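Local coordinates for protein carboxylase (Deinococcus radiodurans, PDB 5H80) that probably catalyses the ATP-dependent carboxylation of biotin through its biotin carboxylase domain, the first half-reaction of a single-chain biotin-dependent carboxylase, at residues L267-A272 with A432-L437; P319-E324 with D335-Q340; A423-H428 with S446-A451. All blocks are in the same frame, centred on the assembly; numbering follows the deposited sequence.

Contact 1: residues L267-A272 with A432-L437; sequences LEFAPA and AALPGL
Phe269, on strand 264-270, meets Leu434 and Leu437 at the start of helix 434-446 in a small, buried and wholly apolar helix-on-sheet contact. Atom CE1 of Phe269 lies 3.8 Å from CD1 of Leu434. Leu434 CD1 is also 4.1 Å from Phe269 CD1, so that the CD1-CE1 bond of the ring is what the methyl meets. Leu437, one helical turn further on, brings its CD2 to 4.3 Å from CD1 of Phe269. Both methyls approach the ring obliquely, and the Phe269 and Leu434 side chains lie roughly perpendicular. On the strand, the phenyl group stands anti to its carbonyl carbon (chi1 -64°) and bridges a gap of 9.9 Å between the CA atoms of Phe269 and Leu434. The helix answers with Leu434 reaching out anti to its backbone nitrogen (chi1 175°), which carries CD1 to the ring. Strand 264-270 belongs to the antiparallel sheet that also contains strands 367-374, 421-429 and 402-406; the helix packs on this sheet, which strand 264-270 shares with strands of the C-terminal biotin carboxylase region. Tyr472 adds an edge-to-face contact with Phe269 and also touches Leu434, while Val369 of the adjoining strand packs on Phe269. Leu437 touches Gln367 at the beginning of strand 367-374. At the N-cap position of the helix, the carbonyl oxygen of Ala433 accepts a hydrogen bond from NE2 of the same Gln367, a second link between the beginning of this helix and that strand.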
ATOM      1  N   LEU A 267      16.265   7.646  -6.985  1.00 26.72           N
ATOM      2  CA  LEU A 267      15.364   6.509  -7.333  1.00 24.10           C
ATOM      3  C   LEU A 267      15.964   5.219  -6.770  1.00 27.01           C
ATOM      4  O   LEU A 267      17.169   4.991  -6.858  1.00 22.95           O
ATOM      5  CB  LEU A 267      15.115   6.276  -8.814  1.00 27.12           C
ATOM      6  CG  LEU A 267      14.457   7.402  -9.550  1.00 24.62           C
ATOM      7  CD1 LEU A 267      14.628   7.280 -11.009  1.00 27.65           C
ATOM      8  CD2 LEU A 267      12.962   7.595  -9.143  1.00 27.26           C
ATOM      9  N   GLU A 268      15.198   4.489  -5.986  1.00 24.53           N
ATOM     10  CA  GLU A 268      15.771   3.309  -5.326  1.00 23.67           C
ATOM     11  C   GLU A 268      14.855   2.150  -5.679  1.00 22.63           C
ATOM     12  O   GLU A 268      13.672   2.202  -5.387  1.00 24.90           O
ATOM     13  CB  GLU A 268      15.872   3.596  -3.824  1.00 30.03           C
ATOM     14  CG  GLU A 268      16.825   4.809  -3.568  1.00 33.22           C
ATOM     15  CD  GLU A 268      16.435   5.692  -2.419  1.00 34.01           C
ATOM     16  OE1 GLU A 268      15.275   6.138  -2.351  1.00 37.30           O
ATOM     17  OE2 GLU A 268      17.333   5.930  -1.599  1.00 38.43           O
ATOM     18  N   PHE A 269      15.430   1.056  -6.167  1.00 22.31           N
ATOM     19  CA  PHE A 269      14.687  -0.113  -6.695  1.00 20.98           C
ATOM     20  C   PHE A 269      14.870  -1.394  -5.814  1.00 23.81           C
ATOM     21  O   PHE A 269      15.905  -1.664  -5.277  1.00 19.78           O
ATOM     22  CB  PHE A 269      15.123  -0.372  -8.114  1.00 19.95           C
ATOM     23  CG  PHE A 269      14.805   0.663  -9.012  1.00 23.33           C
ATOM     24  CD1 PHE A 269      13.734   0.535  -9.874  1.00 19.25           C
ATOM     25  CD2 PHE A 269      15.569   1.823  -9.110  1.00 22.19           C
ATOM     26  CE1 PHE A 269      13.460   1.478 -10.777  1.00 23.95           C
ATOM     27  CE2 PHE A 269      15.285   2.781 -10.090  1.00 20.81           C
ATOM     28  CZ  PHE A 269      14.174   2.645 -10.850  1.00 22.72           C
ATOM     29  N   ALA A 270      13.814  -2.215  -5.575  1.00 20.12           N
ATOM     30  CA  ALA A 270      13.971  -3.504  -4.859  1.00 21.41           C
ATOM     31  C   ALA A 270      12.997  -4.423  -5.721  1.00 23.06           C
ATOM     32  O   ALA A 270      11.756  -4.102  -5.846  1.00 23.23           O
ATOM     33  CB  ALA A 270      13.673  -3.473  -3.416  1.00 22.06           C
ATOM     34  N   PRO A 271      13.519  -5.439  -6.398  1.00 25.77           N
ATOM     35  CA  PRO A 271      14.893  -5.841  -6.512  1.00 26.93           C
ATOM     36  C   PRO A 271      15.740  -4.919  -7.322  1.00 20.97           C
ATOM     37  O   PRO A 271      15.292  -3.984  -8.008  1.00 22.36           O
ATOM     38  CB  PRO A 271      14.799  -7.173  -7.259  1.00 26.93           C
ATOM     39  CG  PRO A 271      13.591  -7.006  -8.148  1.00 29.24           C
ATOM     40  CD  PRO A 271      12.636  -6.184  -7.354  1.00 25.86           C
ATOM     41  N   ALA A 272      17.036  -5.183  -7.282  1.00 24.99           N
ATOM     42  CA  ALA A 272      17.902  -4.659  -8.305  1.00 22.42           C
ATOM     43  C   ALA A 272      17.574  -5.171  -9.729  1.00 22.18           C
ATOM     44  O   ALA A 272      17.708  -6.392  -9.892  1.00 27.51           O
ATOM     45  CB  ALA A 272      19.353  -5.032  -7.963  1.00 23.85           C
ATOM     46  N   ALA A 432       7.130  -8.664 -13.298  1.00 32.49           N
ATOM     47  CA  ALA A 432       8.612  -8.554 -13.179  1.00 39.25           C
ATOM     48  C   ALA A 432       9.227  -7.508 -14.077  1.00 37.54           C
ATOM     49  O   ALA A 432      10.388  -7.133 -13.840  1.00 31.30           O
ATOM     50  CB  ALA A 432       9.274  -9.890 -13.534  1.00 42.59           C
ATOM     51  N   ALA A 433       8.523  -7.133 -15.126  1.00 31.86           N
ATOM     52  CA  ALA A 433       9.048  -6.294 -16.168  1.00 28.85           C
ATOM     53  C   ALA A 433       9.240  -4.768 -15.776  1.00 22.84           C
ATOM     54  O   ALA A 433       8.326  -4.023 -15.476  1.00 22.86           O
ATOM     55  CB  ALA A 433       8.286  -6.481 -17.518  1.00 32.24           C
ATOM     56  N   LEU A 434      10.509  -4.316 -15.710  1.00 24.86           N
ATOM     57  CA  LEU A 434      10.804  -2.908 -15.315  1.00 24.01           C
ATOM     58  C   LEU A 434      10.039  -1.735 -15.976  1.00 23.21           C
ATOM     59  O   LEU A 434       9.613  -0.807 -15.297  1.00 23.54           O
ATOM     60  CB  LEU A 434      12.369  -2.666 -15.343  1.00 24.86           C
ATOM     61  CG  LEU A 434      12.964  -1.271 -15.079  1.00 26.41           C
ATOM     62  CD1 LEU A 434      12.827  -0.913 -13.619  1.00 25.59           C
ATOM     63  CD2 LEU A 434      14.477  -1.172 -15.383  1.00 24.96           C
ATOM     64  N   PRO A 435       9.924  -1.713 -17.334  1.00 24.07           N
ATOM     65  CA  PRO A 435       9.229  -0.606 -17.982  1.00 26.41           C
ATOM     66  C   PRO A 435       7.809  -0.331 -17.438  1.00 26.07           C
ATOM     67  O   PRO A 435       7.447   0.819 -17.162  1.00 25.36           O
ATOM     68  CB  PRO A 435       9.252  -1.014 -19.438  1.00 25.60           C
ATOM     69  CG  PRO A 435      10.474  -1.853 -19.609  1.00 26.24           C
ATOM     70  CD  PRO A 435      10.466  -2.645 -18.358  1.00 24.15           C
ATOM     71  N   GLY A 436       7.079  -1.384 -17.157  1.00 22.49           N
ATOM     72  CA  GLY A 436       5.737  -1.288 -16.535  1.00 23.62           C
ATOM     73  C   GLY A 436       5.677  -0.613 -15.110  1.00 22.98           C
ATOM     74  O   GLY A 436       4.845   0.295 -14.814  1.00 25.22           O
ATOM     75  N   LEU A 437       6.753  -0.906 -14.346  1.00 21.56           N
ATOM     76  CA  LEU A 437       6.969  -0.294 -13.059  1.00 21.93           C
ATOM     77  C   LEU A 437       7.306   1.226 -13.226  1.00 23.36           C
ATOM     78  O   LEU A 437       6.693   2.023 -12.548  1.00 24.89           O
ATOM     79  CB  LEU A 437       8.135  -0.994 -12.266  1.00 21.44           C
ATOM     80  CG  LEU A 437       8.397  -0.359 -10.875  1.00 23.44           C
ATOM     81  CD1 LEU A 437       7.235  -0.473  -9.919  1.00 26.11           C
ATOM     82  CD2 LEU A 437       9.695  -0.966 -10.237  1.00 24.19           C
TER

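Contact 2: residues P319-E324 with D335-Q340; sequences PRLQVE and DLVTAQ
Leu321 packs against Val337 and Gln340 where the loop after strand 312-318 faces the first turns of helix 336-344, in the ATP-grasp fold of the enzyme. The loop carries Arg320-Glu324, and His325 opens the next helix; in related biotin carboxylases this run lines the active site, and Leu321 is its residue that packs on helix 336-344. The apolar part is a branch-to-branch touch: CG2 of Val337 lies 3.9 Å from CD1 of Leu321 and 4.0 Å from Leu321 CD2. Val43 of helix 42-53 closes on Leu321 as well.

Gln340, extended with CG anti to the backbone nitrogen (chi1 -173°), comes in nearly perpendicular to the Leu321 side chain, with Gln340 NE2 3.8 Å from Leu321 CB. The polar part runs through one water, to which Gln340 NE2 and Leu321 N each donate at 3.0 Å. Gln340 OE1 takes a hydrogen bond from His108 NE2, so both ends of the amide are held. With an alanine here, His108 would probably lose its acceptor and the water one of its two donors.

Just ahead of the helix, Asp335 is the N-cap: Asp335 OD1, also salt-bridged to Arg46, accepts from Thr338 N at 2.9 Å and 167°, the donor coming from above the carboxylate plane.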
ATOM      1  N   PRO A 319      24.901   1.256   9.990  1.00 28.81           N
ATOM      2  CA  PRO A 319      24.411   0.435  11.087  1.00 25.49           C
ATOM      3  C   PRO A 319      23.070   0.958  11.668  1.00 22.37           C
ATOM      4  O   PRO A 319      22.988   1.232  12.910  1.00 23.44           O
ATOM      5  CB  PRO A 319      25.560   0.557  12.119  1.00 26.80           C
ATOM      6  CG  PRO A 319      26.020   1.950  11.936  1.00 25.62           C
ATOM      7  CD  PRO A 319      25.888   2.268  10.445  1.00 26.13           C
ATOM      8  N   ARG A 320      22.073   1.111  10.818  1.00 24.82           N
ATOM      9  CA  ARG A 320      20.834   1.812  11.160  1.00 28.41           C
ATOM     10  C   ARG A 320      19.791   1.490  10.131  1.00 24.58           C
ATOM     11  O   ARG A 320      20.170   0.959   9.111  1.00 24.01           O
ATOM     12  CB  ARG A 320      21.086   3.323  11.191  1.00 26.92           C
ATOM     13  CG  ARG A 320      21.977   3.821  10.051  1.00 26.67           C
ATOM     14  CD  ARG A 320      21.911   5.289   9.886  1.00 29.93           C
ATOM     15  NE  ARG A 320      22.714   5.754   8.725  1.00 29.84           N
ATOM     16  CZ  ARG A 320      22.231   5.846   7.472  1.00 31.99           C
ATOM     17  NH1 ARG A 320      20.913   5.534   7.171  1.00 28.99           N
ATOM     18  NH2 ARG A 320      23.007   6.289   6.490  1.00 36.15           N
ATOM     19  N   LEU A 321      18.558   1.951  10.399  1.00 26.78           N
ATOM     20  CA  LEU A 321      17.512   2.119   9.407  1.00 25.00           C
ATOM     21  C   LEU A 321      17.994   3.033   8.300  1.00 29.52           C
ATOM     22  O   LEU A 321      18.808   3.945   8.516  1.00 25.77           O
ATOM     23  CB  LEU A 321      16.235   2.677   9.997  1.00 24.58           C
ATOM     24  CG  LEU A 321      14.921   2.743   9.175  1.00 21.08           C
ATOM     25  CD1 LEU A 321      14.404   1.337   8.889  1.00 25.69           C
ATOM     26  CD2 LEU A 321      13.918   3.540   9.945  1.00 22.00           C
ATOM     27  N   GLN A 322      17.561   2.769   7.075  1.00 23.49           N
ATOM     28  CA  GLN A 322      17.746   3.771   6.002  1.00 27.62           C
ATOM     29  C   GLN A 322      16.486   4.324   5.353  1.00 23.20           C
ATOM     30  O   GLN A 322      15.398   3.643   5.403  1.00 21.50           O
ATOM     31  CB  GLN A 322      18.507   3.136   4.855  1.00 31.41           C
ATOM     32  CG  GLN A 322      20.024   2.991   5.020  1.00 34.54           C
ATOM     33  CD  GLN A 322      20.640   2.203   3.927  1.00 32.83           C
ATOM     34  OE1 GLN A 322      19.991   1.367   3.265  1.00 31.23           O
ATOM     35  NE2 GLN A 322      21.896   2.523   3.629  1.00 42.67           N
ATOM     36  N   VAL A 323      16.660   5.447   4.659  1.00 21.77           N
ATOM     37  CA  VAL A 323      15.572   6.155   4.045  1.00 21.16           C
ATOM     38  C   VAL A 323      14.812   5.194   3.080  1.00 19.18           C
ATOM     39  O   VAL A 323      13.509   5.248   3.060  1.00 23.01           O
ATOM     40  CB  VAL A 323      16.073   7.360   3.184  1.00 23.02           C
ATOM     41  CG1 VAL A 323      14.956   7.976   2.383  1.00 25.03           C
ATOM     42  CG2 VAL A 323      16.556   8.479   4.114  1.00 27.17           C
ATOM     43  N   GLU A 324      15.559   4.422   2.278  1.00 22.28           N
ATOM     44  CA  GLU A 324      14.997   3.524   1.314  1.00 24.95           C
ATOM     45  C   GLU A 324      14.469   2.174   1.872  1.00 20.18           C
ATOM     46  O   GLU A 324      14.284   1.267   1.050  1.00 21.15           O
ATOM     47  CB  GLU A 324      15.936   3.347   0.137  1.00 24.88           C
ATOM     48  CG  GLU A 324      17.232   2.757   0.401  1.00 21.19           C
ATOM     49  CD  GLU A 324      18.332   3.699   0.907  1.00 28.51           C
ATOM     50  OE1 GLU A 324      18.034   4.772   1.472  1.00 26.67           O
ATOM     51  OE2 GLU A 324      19.530   3.326   0.714  1.00 31.67           O
ATOM     52  N   ASP A 335       7.217  -5.367   7.556  1.00 21.34           N
ATOM     53  CA  ASP A 335       7.416  -4.118   8.319  1.00 19.26           C
ATOM     54  C   ASP A 335       8.828  -4.143   9.040  1.00 18.77           C
ATOM     55  O   ASP A 335       9.004  -4.857  10.125  1.00 20.10           O
ATOM     56  CB  ASP A 335       6.345  -3.987   9.329  1.00 18.22           C
ATOM     57  CG  ASP A 335       6.298  -2.625  10.023  1.00 18.98           C
ATOM     58  OD1 ASP A 335       7.418  -1.991  10.230  1.00 20.23           O
ATOM     59  OD2 ASP A 335       5.172  -2.118  10.330  1.00 25.50           O
ATOM     60  N   LEU A 336       9.760  -3.493   8.411  1.00 17.68           N
ATOM     61  CA  LEU A 336      11.131  -3.368   8.991  1.00 19.26           C
ATOM     62  C   LEU A 336      11.197  -2.625  10.268  1.00 20.29           C
ATOM     63  O   LEU A 336      12.106  -2.951  11.106  1.00 19.29           O
ATOM     64  CB  LEU A 336      12.153  -2.845   7.996  1.00 21.01           C
ATOM     65  CG  LEU A 336      12.500  -3.842   6.852  1.00 24.16           C
ATOM     66  CD1 LEU A 336      13.179  -3.236   5.657  1.00 23.05           C
ATOM     67  CD2 LEU A 336      13.194  -5.083   7.407  1.00 26.14           C
ATOM     68  N   VAL A 337      10.326  -1.613  10.462  1.00 18.64           N
ATOM     69  CA  VAL A 337      10.559  -0.758  11.674  1.00 21.80           C
ATOM     70  C   VAL A 337       9.976  -1.420  12.929  1.00 19.29           C
ATOM     71  O   VAL A 337      10.503  -1.363  14.071  1.00 19.47           O
ATOM     72  CB  VAL A 337      10.090   0.679  11.452  1.00 21.05           C
ATOM     73  CG1 VAL A 337      10.404   1.584  12.680  1.00 18.66           C
ATOM     74  CG2 VAL A 337      10.682   1.242  10.131  1.00 23.09           C
ATOM     75  N   THR A 338       8.753  -2.038  12.846  1.00 20.06           N
ATOM     76  CA  THR A 338       8.302  -2.841  14.019  1.00 21.02           C
ATOM     77  C   THR A 338       9.311  -3.965  14.375  1.00 19.41           C
ATOM     78  O   THR A 338       9.633  -4.168  15.548  1.00 22.30           O
ATOM     79  CB  THR A 338       6.907  -3.456  13.761  1.00 23.66           C
ATOM     80  OG1 THR A 338       6.925  -4.246  12.545  1.00 23.78           O
ATOM     81  CG2 THR A 338       5.955  -2.362  13.666  1.00 25.30           C
ATOM     82  N   ALA A 339       9.909  -4.628  13.344  1.00 18.35           N
ATOM     83  CA  ALA A 339      10.950  -5.687  13.504  1.00 18.81           C
ATOM     84  C   ALA A 339      12.190  -5.067  14.241  1.00 19.87           C
ATOM     85  O   ALA A 339      12.649  -5.615  15.252  1.00 20.44           O
ATOM     86  CB  ALA A 339      11.371  -6.311  12.222  1.00 19.56           C
ATOM     87  N   GLN A 340      12.591  -3.919  13.765  1.00 20.38           N
ATOM     88  CA  GLN A 340      13.736  -3.208  14.340  1.00 20.82           C
ATOM     89  C   GLN A 340      13.533  -2.893  15.861  1.00 17.70           C
ATOM     90  O   GLN A 340      14.407  -3.287  16.691  1.00 22.31           O
ATOM     91  CB  GLN A 340      13.982  -1.951  13.602  1.00 20.33           C
ATOM     92  CG  GLN A 340      15.271  -1.195  14.021  1.00 21.40           C
ATOM     93  CD  GLN A 340      15.307   0.201  13.443  1.00 24.12           C
ATOM     94  OE1 GLN A 340      14.295   0.824  13.087  1.00 22.79           O
ATOM     95  NE2 GLN A 340      16.555   0.715  13.272  1.00 23.30           N
TER
HETATM   96  O   HOH W   1      17.871   3.419  12.880  1.00 22.92           O

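Contact 3: residues A423-H428 with S446-A451; sequences AKVVVH and SEFQIA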
ATOM      1  N   ALA A 423       8.512  14.223   0.427  1.00 25.66           N
ATOM      2  CA  ALA A 423       7.804  12.952   0.557  1.00 27.06           C
ATOM      3  C   ALA A 423       8.514  11.828  -0.169  1.00 21.22           C
ATOM      4  O   ALA A 423       9.184  12.072  -1.180  1.00 23.47           O
ATOM      5  CB  ALA A 423       6.384  13.096   0.001  1.00 28.36           C
ATOM      6  N   LYS A 424       8.275  10.616   0.272  1.00 19.99           N
ATOM      7  CA  LYS A 424       8.786   9.453  -0.456  1.00 20.63           C
ATOM      8  C   LYS A 424       7.610   8.697  -1.102  1.00 20.44           C
ATOM      9  O   LYS A 424       6.740   8.380  -0.393  1.00 21.82           O
ATOM     10  CB  LYS A 424       9.604   8.549   0.395  1.00 23.72           C
ATOM     11  CG  LYS A 424      10.718   9.240   1.208  1.00 26.98           C
ATOM     12  CD  LYS A 424      11.522   8.278   2.106  1.00 24.90           C
ATOM     13  CE  LYS A 424      10.743   7.511   3.189  1.00 21.91           C
ATOM     14  NZ  LYS A 424      11.517   6.724   4.198  1.00 25.34           N
ATOM     15  N   VAL A 425       7.665   8.463  -2.396  1.00 22.74           N
ATOM     16  CA  VAL A 425       6.619   7.772  -3.122  1.00 23.31           C
ATOM     17  C   VAL A 425       7.103   6.431  -3.538  1.00 19.12           C
ATOM     18  O   VAL A 425       8.072   6.333  -4.333  1.00 19.01           O
ATOM     19  CB  VAL A 425       6.190   8.561  -4.348  1.00 23.81           C
ATOM     20  CG1 VAL A 425       5.106   7.831  -5.260  1.00 25.37           C
ATOM     21  CG2 VAL A 425       5.709   9.966  -3.911  1.00 22.60           C
ATOM     22  N   VAL A 426       6.400   5.401  -3.071  1.00 20.39           N
ATOM     23  CA  VAL A 426       6.826   4.020  -3.282  1.00 19.46           C
ATOM     24  C   VAL A 426       5.771   3.418  -4.185  1.00 19.67           C
ATOM     25  O   VAL A 426       4.568   3.501  -3.849  1.00 22.25           O
ATOM     26  CB  VAL A 426       7.020   3.218  -2.026  1.00 23.63           C
ATOM     27  CG1 VAL A 426       7.534   1.842  -2.298  1.00 23.27           C
ATOM     28  CG2 VAL A 426       7.989   3.983  -1.057  1.00 25.54           C
ATOM     29  N   VAL A 427       6.222   2.828  -5.277  1.00 22.89           N
ATOM     30  CA  VAL A 427       5.247   2.187  -6.157  1.00 20.85           C
ATOM     31  C   VAL A 427       5.600   0.729  -6.315  1.00 22.04           C
ATOM     32  O   VAL A 427       6.776   0.362  -6.363  1.00 20.78           O
ATOM     33  CB  VAL A 427       5.165   2.890  -7.445  1.00 25.62           C
ATOM     34  CG1 VAL A 427       4.409   2.103  -8.440  1.00 28.04           C
ATOM     35  CG2 VAL A 427       4.494   4.245  -7.293  1.00 25.90           C
ATOM     36  N   HIS A 428       4.584  -0.140  -6.335  1.00 20.96           N
ATOM     37  CA  HIS A 428       4.815  -1.615  -6.244  1.00 21.30           C
ATOM     38  C   HIS A 428       3.853  -2.385  -7.142  1.00 25.45           C
ATOM     39  O   HIS A 428       2.775  -1.953  -7.350  1.00 24.26           O
ATOM     40  CB  HIS A 428       4.634  -2.080  -4.854  1.00 24.56           C
ATOM     41  CG  HIS A 428       4.672  -3.558  -4.661  1.00 26.97           C
ATOM     42  ND1 HIS A 428       3.582  -4.256  -4.153  1.00 36.24           N
ATOM     43  CD2 HIS A 428       5.673  -4.475  -4.791  1.00 30.94           C
ATOM     44  CE1 HIS A 428       3.916  -5.527  -3.981  1.00 34.73           C
ATOM     45  NE2 HIS A 428       5.165  -5.688  -4.399  1.00 31.19           N
ATOM     46  N   SER A 446       2.593  12.041 -11.391  1.00 28.21           N
ATOM     47  CA  SER A 446       1.847  13.049 -12.151  1.00 30.50           C
ATOM     48  C   SER A 446       0.619  13.387 -11.410  1.00 25.32           C
ATOM     49  O   SER A 446       0.047  14.520 -11.656  1.00 28.64           O
ATOM     50  CB  SER A 446       1.477  12.491 -13.535  1.00 25.36           C
ATOM     51  OG  SER A 446       0.372  11.540 -13.451  1.00 24.98           O
ATOM     52  N   GLU A 447       0.200  12.583 -10.417  1.00 26.59           N
ATOM     53  CA  GLU A 447      -0.945  12.897  -9.573  1.00 29.56           C
ATOM     54  C   GLU A 447      -0.571  13.623  -8.293  1.00 32.26           C
ATOM     55  O   GLU A 447      -1.418  13.897  -7.464  1.00 34.16           O
ATOM     56  CB  GLU A 447      -1.720  11.593  -9.226  1.00 31.45           C
ATOM     57  CG  GLU A 447      -2.538  11.087 -10.380  1.00 31.60           C
ATOM     58  CD  GLU A 447      -3.198   9.707 -10.294  1.00 35.26           C
ATOM     59  OE1 GLU A 447      -3.272   9.098  -9.191  1.00 33.83           O
ATOM     60  OE2 GLU A 447      -3.583   9.194 -11.425  1.00 37.29           O
ATOM     61  N   PHE A 448       0.711  13.898  -8.109  1.00 28.87           N
ATOM     62  CA  PHE A 448       1.156  14.652  -6.951  1.00 26.92           C
ATOM     63  C   PHE A 448       1.024  16.170  -7.123  1.00 30.07           C
ATOM     64  O   PHE A 448       1.851  16.791  -7.769  1.00 30.53           O
ATOM     65  CB  PHE A 448       2.598  14.284  -6.630  1.00 24.75           C
ATOM     66  CG  PHE A 448       2.974  14.343  -5.156  1.00 25.23           C
ATOM     67  CD1 PHE A 448       3.989  13.497  -4.737  1.00 23.21           C
ATOM     68  CD2 PHE A 448       2.402  15.227  -4.202  1.00 25.67           C
ATOM     69  CE1 PHE A 448       4.434  13.469  -3.415  1.00 25.01           C
ATOM     70  CE2 PHE A 448       2.853  15.241  -2.842  1.00 27.21           C
ATOM     71  CZ  PHE A 448       3.867  14.327  -2.443  1.00 28.58           C
ATOM     72  N   GLN A 449       0.028  16.704  -6.447  1.00 30.83           N
ATOM     73  CA  GLN A 449      -0.351  18.164  -6.561  1.00 34.78           C
ATOM     74  C   GLN A 449       0.361  18.832  -5.424  1.00 29.47           C
ATOM     75  O   GLN A 449       0.099  18.487  -4.280  1.00 32.55           O
ATOM     76  CB  GLN A 449      -1.841  18.362  -6.320  1.00 37.87           C
ATOM     77  CG  GLN A 449      -2.797  17.658  -7.229  1.00 48.45           C
ATOM     78  CD  GLN A 449      -4.212  18.135  -7.007  1.00 56.12           C
ATOM     79  OE1 GLN A 449      -4.568  19.254  -7.384  1.00 65.34           O
ATOM     80  NE2 GLN A 449      -5.030  17.297  -6.389  1.00 56.71           N
ATOM     81  N   ILE A 450       1.367  19.629  -5.755  1.00 32.50           N
ATOM     82  CA  ILE A 450       2.009  20.487  -4.833  1.00 35.23           C
ATOM     83  C   ILE A 450       1.920  21.933  -5.388  1.00 34.35           C
ATOM     84  O   ILE A 450       2.240  22.153  -6.545  1.00 40.31           O
ATOM     85  CB  ILE A 450       3.486  20.075  -4.623  1.00 37.18           C
ATOM     86  CG1 ILE A 450       3.529  18.582  -4.266  1.00 36.18           C
ATOM     87  CG2 ILE A 450       4.119  20.893  -3.504  1.00 43.52           C
ATOM     88  CD1 ILE A 450       4.918  18.034  -4.053  1.00 38.52           C
ATOM     89  N   ALA A 451       1.479  22.857  -4.541  1.00 34.99           N
ATOM     90  CA  ALA A 451       1.540  24.315  -4.833  1.00 36.95           C
ATOM     91  C   ALA A 451       2.131  25.100  -3.647  1.00 31.07           C
ATOM     92  O   ALA A 451       1.899  24.728  -2.480  1.00 35.18           O
ATOM     93  CB  ALA A 451       0.148  24.810  -5.190  1.00 39.04           C
TER
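The ring of Phe448 has Ala423 at its edge: CB of Ala423 sits near the ring plane, 3.7 Å from CZ of Phe448. One face of the same ring is covered by CD1 of Ile450, 3.6 Å above the plane and shifted toward the rim, a neighbour two residues along its own chain. Phe394 adds an edge-to-face partner from strand 393-395. Val425 approaches obliquely, its CG2 lying 3.8 Å from Phe448 CE1 and 4.0 Å from Phe448 CD1. That methyl stands anti to the carbonyl carbon of Val425, while CG1 takes the position anti to the nitrogen (chi1 176°), and it is CG2 that reaches the ring. The Val425 and Phe448 side chains run antiparallel alongside each other.

Ala423 and Val425 alternate along strand 421-429 with Lys424, so one side of the strand offers apolar groups to Phe448 while Lys424 points its CB away from it. The fold here is a strand-helix-strand passage in the C-terminal biotin carboxylase region: strand 421-429 of the large antiparallel sheet leads into helix 434-446, and the chain then returns through Phe448 to strand 449-451, which pairs with strand 393-395 in a separate two-stranded sheet. Phe448 lies between the returning chain and the main sheet, with Leu445 of the helix also resting on Val425. The residues on either side of it face the dimer partner: Glu447 forms a salt bridge with Arg49 of the second subunit, and Gln449 hydrogen-bonds to Thr409 of that subunit.

All three contacts join buried residues, but contact 2 lies closest to the middle of the chain, its centre about 10 Å from that of the chain, against 18 and 19 Å for contacts 1 and 3. Contacts 1 and 3 share the large antiparallel sheet; the helix that starts in contact 1 runs on to the chain of contact 3, and Leu437 of contact 1 touches the carbonyl of Val427 of contact 3. Both are purely apolar, each built round one phenylalanine ring. Contact 2 uses no aromatic ring and adds a water-mediated link. It meets the others through polar atoms: Glu324 lies close to Glu268, Arg372 salt-bridging both, and Lys424 NZ reaches Val323 O. Contact 3, unlike contact 1, has residues that meet the second subunit.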